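Local coordinates for histone RNA hairpin-binding protein (Drosophila melanogaster, PDB 4TV0), which binds the stem-loop at the 3' end of histone mRNA and takes part in histone pre-mRNA 3' processing, coupling histone mRNA production to the cell cycle, at residues A[14-19]-A[48-53]. The protein carries 2 engineered substitutions. Sequence-based numbering, arbitrary orientation.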
ATOM      1  N   ARG A  14       2.644  -6.777   4.196  1.00 28.03           N
ATOM      2  CA  ARG A  14       1.547  -6.849   3.242  1.00 27.06           C
ATOM      3  C   ARG A  14       1.440  -5.523   2.495  1.00 36.59           C
ATOM      4  O   ARG A  14       1.101  -5.472   1.311  1.00 36.44           O
ATOM      5  CB  ARG A  14       0.210  -7.125   3.945  1.00 27.81           C
ATOM      6  CG  ARG A  14      -1.021  -6.843   3.061  1.00 27.88           C
ATOM      7  CD  ARG A  14      -2.386  -7.084   3.750  1.00 27.86           C
ATOM      8  NE  ARG A  14      -2.747  -6.011   4.678  1.00 33.03           N
ATOM      9  CZ  ARG A  14      -2.748  -6.136   6.004  1.00 31.75           C
ATOM     10  NH1 ARG A  14      -2.425  -7.302   6.545  1.00 31.98           N
ATOM     11  NH2 ARG A  14      -3.075  -5.106   6.790  1.00 26.53           N
ATOM     12  N   ARG A  15       1.686  -4.433   3.201  1.00 31.70           N
ATOM     13  CA  ARG A  15       1.571  -3.146   2.558  1.00 32.28           C
ATOM     14  C   ARG A  15       2.697  -3.023   1.528  1.00 32.63           C
ATOM     15  O   ARG A  15       2.501  -2.493   0.434  1.00 34.40           O
ATOM     16  CB  ARG A  15       1.609  -2.014   3.576  1.00 24.77           C
ATOM     17  CG  ARG A  15       0.329  -1.871   4.377  1.00 23.87           C
ATOM     18  CD  ARG A  15       0.467  -0.700   5.356  1.00 24.86           C
ATOM     19  NE  ARG A  15      -0.733  -0.455   6.149  1.00 18.91           N
ATOM     20  CZ  ARG A  15      -0.789   0.448   7.124  1.00 20.54           C
ATOM     21  NH1 ARG A  15       0.271   1.201   7.416  1.00 24.40           N
ATOM     22  NH2 ARG A  15      -1.912   0.622   7.795  1.00 20.41           N
ATOM     23  N   GLN A  16       3.860  -3.564   1.862  1.00 32.13           N
ATOM     24  CA  GLN A  16       5.012  -3.466   0.992  1.00 33.71           C
ATOM     25  C   GLN A  16       4.748  -4.290  -0.266  1.00 41.93           C
ATOM     26  O   GLN A  16       5.278  -3.999  -1.335  1.00 47.52           O
ATOM     27  CB  GLN A  16       6.252  -3.956   1.738  1.00 31.88           C
ATOM     28  CG  GLN A  16       7.555  -3.822   0.977  1.00 41.25           C
ATOM     29  CD  GLN A  16       7.692  -2.478   0.277  1.00 49.22           C
ATOM     30  OE1 GLN A  16       7.938  -1.443   0.913  1.00 44.90           O
ATOM     31  NE2 GLN A  16       7.532  -2.487  -1.044  1.00 45.37           N
ATOM     32  N   LYS A  17       3.893  -5.300  -0.131  1.00 35.64           N
ATOM     33  CA  LYS A  17       3.651  -6.258  -1.190  1.00 35.98           C
ATOM     34  C   LYS A  17       2.712  -5.620  -2.199  1.00 40.35           C
ATOM     35  O   LYS A  17       2.952  -5.671  -3.400  1.00 41.40           O
ATOM     36  CB  LYS A  17       3.065  -7.560  -0.610  1.00 37.18           C
ATOM     37  CG  LYS A  17       3.058  -8.782  -1.535  1.00 32.58           C
ATOM     38  CD  LYS A  17       2.113  -9.874  -1.013  1.00 33.76           C
ATOM     39  CE  LYS A  17       1.714 -10.877  -2.104  1.00 45.73           C
ATOM     40  NZ  LYS A  17       0.373 -11.512  -1.847  1.00 53.72           N
ATOM     41  N   GLN A  18       1.646  -5.005  -1.700  1.00 44.55           N
ATOM     42  CA  GLN A  18       0.737  -4.234  -2.541  1.00 45.20           C
ATOM     43  C   GLN A  18       1.515  -3.194  -3.357  1.00 46.59           C
ATOM     44  O   GLN A  18       1.252  -2.978  -4.544  1.00 48.99           O
ATOM     45  CB  GLN A  18      -0.290  -3.508  -1.675  1.00 40.88           C
ATOM     46  CG  GLN A  18      -1.314  -4.387  -1.008  1.00 37.01           C
ATOM     47  CD  GLN A  18      -2.051  -3.656   0.104  1.00 39.37           C
ATOM     48  OE1 GLN A  18      -1.434  -3.131   1.037  1.00 48.27           O
ATOM     49  NE2 GLN A  18      -3.369  -3.598  -0.001  1.00 37.55           N
ATOM     50  N   ILE A  19       2.471  -2.552  -2.695  1.00 33.58           N
ATOM     51  CA  ILE A  19       3.329  -1.569  -3.328  1.00 32.61           C
ATOM     52  C   ILE A  19       4.202  -2.202  -4.391  1.00 38.09           C
ATOM     53  O   ILE A  19       4.223  -1.735  -5.523  1.00 38.14           O
ATOM     54  CB  ILE A  19       4.211  -0.866  -2.299  1.00 31.86           C
ATOM     55  CG1 ILE A  19       3.382   0.163  -1.536  1.00 27.55           C
ATOM     56  CG2 ILE A  19       5.400  -0.195  -2.968  1.00 37.89           C
ATOM     57  CD1 ILE A  19       4.051   0.629  -0.251  1.00 26.42           C
ATOM     58  N   PRO A  48       0.933   5.342  -1.420  1.00 52.68           N
ATOM     59  CA  PRO A  48       0.509   5.268  -0.016  1.00 46.90           C
ATOM     60  C   PRO A  48       1.689   4.996   0.911  1.00 41.25           C
ATOM     61  O   PRO A  48       2.528   4.165   0.593  1.00 43.33           O
ATOM     62  CB  PRO A  48      -0.450   4.080  -0.016  1.00 44.27           C
ATOM     63  CG  PRO A  48       0.073   3.200  -1.113  1.00 47.23           C
ATOM     64  CD  PRO A  48       0.518   4.154  -2.185  1.00 46.16           C
ATOM     65  N   ASN A  49       1.759   5.702   2.032  1.00 32.12           N
ATOM     66  CA  ASN A  49       2.838   5.512   2.991  1.00 34.93           C
ATOM     67  C   ASN A  49       2.571   4.304   3.885  1.00 30.43           C
ATOM     68  O   ASN A  49       1.611   4.296   4.640  1.00 30.78           O
ATOM     69  CB  ASN A  49       2.980   6.759   3.851  1.00 43.35           C
ATOM     70  CG  ASN A  49       4.179   6.703   4.761  1.00 44.52           C
ATOM     71  OD1 ASN A  49       5.021   5.809   4.650  1.00 40.75           O
ATOM     72  ND2 ASN A  49       4.282   7.676   5.654  1.00 53.10           N
ATOM     73  N   LYS A  50       3.417   3.285   3.794  1.00 34.28           N
ATOM     74  CA  LYS A  50       3.201   2.046   4.537  1.00 34.97           C
ATOM     75  C   LYS A  50       3.410   2.248   6.036  1.00 39.17           C
ATOM     76  O   LYS A  50       2.914   1.474   6.854  1.00 37.43           O
ATOM     77  CB  LYS A  50       4.104   0.919   4.016  1.00 34.63           C
ATOM     78  CG  LYS A  50       5.591   1.065   4.336  1.00 32.85           C
ATOM     79  CD  LYS A  50       6.422  -0.122   3.808  1.00 24.43           C
ATOM     80  CE  LYS A  50       7.911   0.107   4.074  1.00 34.47           C
ATOM     81  NZ  LYS A  50       8.813  -1.021   3.668  1.00 35.47           N
ATOM     82  N   TYR A  51       4.122   3.310   6.393  1.00 40.03           N
ATOM     83  CA  TYR A  51       4.421   3.576   7.790  1.00 35.85           C
ATOM     84  C   TYR A  51       3.307   4.336   8.480  1.00 34.70           C
ATOM     85  O   TYR A  51       3.470   4.798   9.593  1.00 37.89           O
ATOM     86  CB  TYR A  51       5.730   4.359   7.921  1.00 33.53           C
ATOM     87  CG  TYR A  51       6.981   3.538   7.686  1.00 38.74           C
ATOM     88  CD1 TYR A  51       7.286   2.448   8.500  1.00 36.76           C
ATOM     89  CD2 TYR A  51       7.859   3.850   6.658  1.00 33.49           C
ATOM     90  CE1 TYR A  51       8.430   1.694   8.299  1.00 33.01           C
ATOM     91  CE2 TYR A  51       9.016   3.100   6.447  1.00 38.61           C
ATOM     92  CZ  TYR A  51       9.303   2.025   7.278  1.00 37.14           C
ATOM     93  OH  TYR A  51      10.450   1.273   7.085  1.00 32.80           O
ATOM     94  N   GLY A  52       2.163   4.471   7.830  1.00 28.18           N
ATOM     95  CA  GLY A  52       1.100   5.294   8.398  1.00 26.56           C
ATOM     96  C   GLY A  52       0.003   4.531   9.118  1.00 25.68           C
ATOM     97  O   GLY A  52      -0.299   3.393   8.789  1.00 28.97           O
ATOM     98  N   LYS A  53      -0.599   5.158  10.114  1.00 30.59           N
ATOM     99  CA  LYS A  53      -1.690   4.539  10.836  1.00 28.07           C
ATOM    100  C   LYS A  53      -2.972   4.644  10.016  1.00 33.80           C
ATOM    101  O   LYS A  53      -3.511   5.740   9.816  1.00 32.05           O
ATOM    102  CB  LYS A  53      -1.883   5.210  12.200  1.00 38.61           C
ATOM    103  CG  LYS A  53      -0.624   5.339  13.041  1.00 42.60           C
ATOM    104  CD  LYS A  53      -0.188   4.000  13.619  1.00 46.39           C
ATOM    105  CE  LYS A  53      -1.242   3.436  14.561  1.00 44.66           C
ATOM    106  NZ  LYS A  53      -0.572   2.559  15.556  1.00 46.62           N
TER
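A single guanidinium nitrogen, R15 NH1, grips two carbonyls of a type I beta turn at once, bonding to K50 O at 2.7 Å and to G52 O at 2.6 Å. The turn, N49 to G52, belongs to the loop leading into helix 56-67 of the SLBP RNA-binding domain, and R15 sits on helix 9-22, so the contact illustrates how a buried arginine can tie a turn to a helix through main-chain oxygens. K50 O lies in the guanidinium plane, although NH1 stands 49° above the plane of that carbonyl; toward G52 O the relation is reversed, NH1 lying in that carbonyl's plane but the oxygen tilted 17° from the guanidinium plane. R15 runs extended from CG to NE, its CD passing beside K50 O, and F59 of helix 56-67 makes a cation-pi contact with R15. Within the turn, N49 OD1 accepts from Y51 N, two residues on, and so forms an Asx turn. At the base of the R15 side chain its CB meets K50 CB at 3.9 Å, and one turn on along the helix I19 CD1 lies against P48 O. R14 and K17 pack on RNA phosphates. Q16, bent at chi2 (44°), turns its amide toward the extended K50 chain, and K50 NZ donates along a lone pair of Q16 OE1, 2.9 Å away.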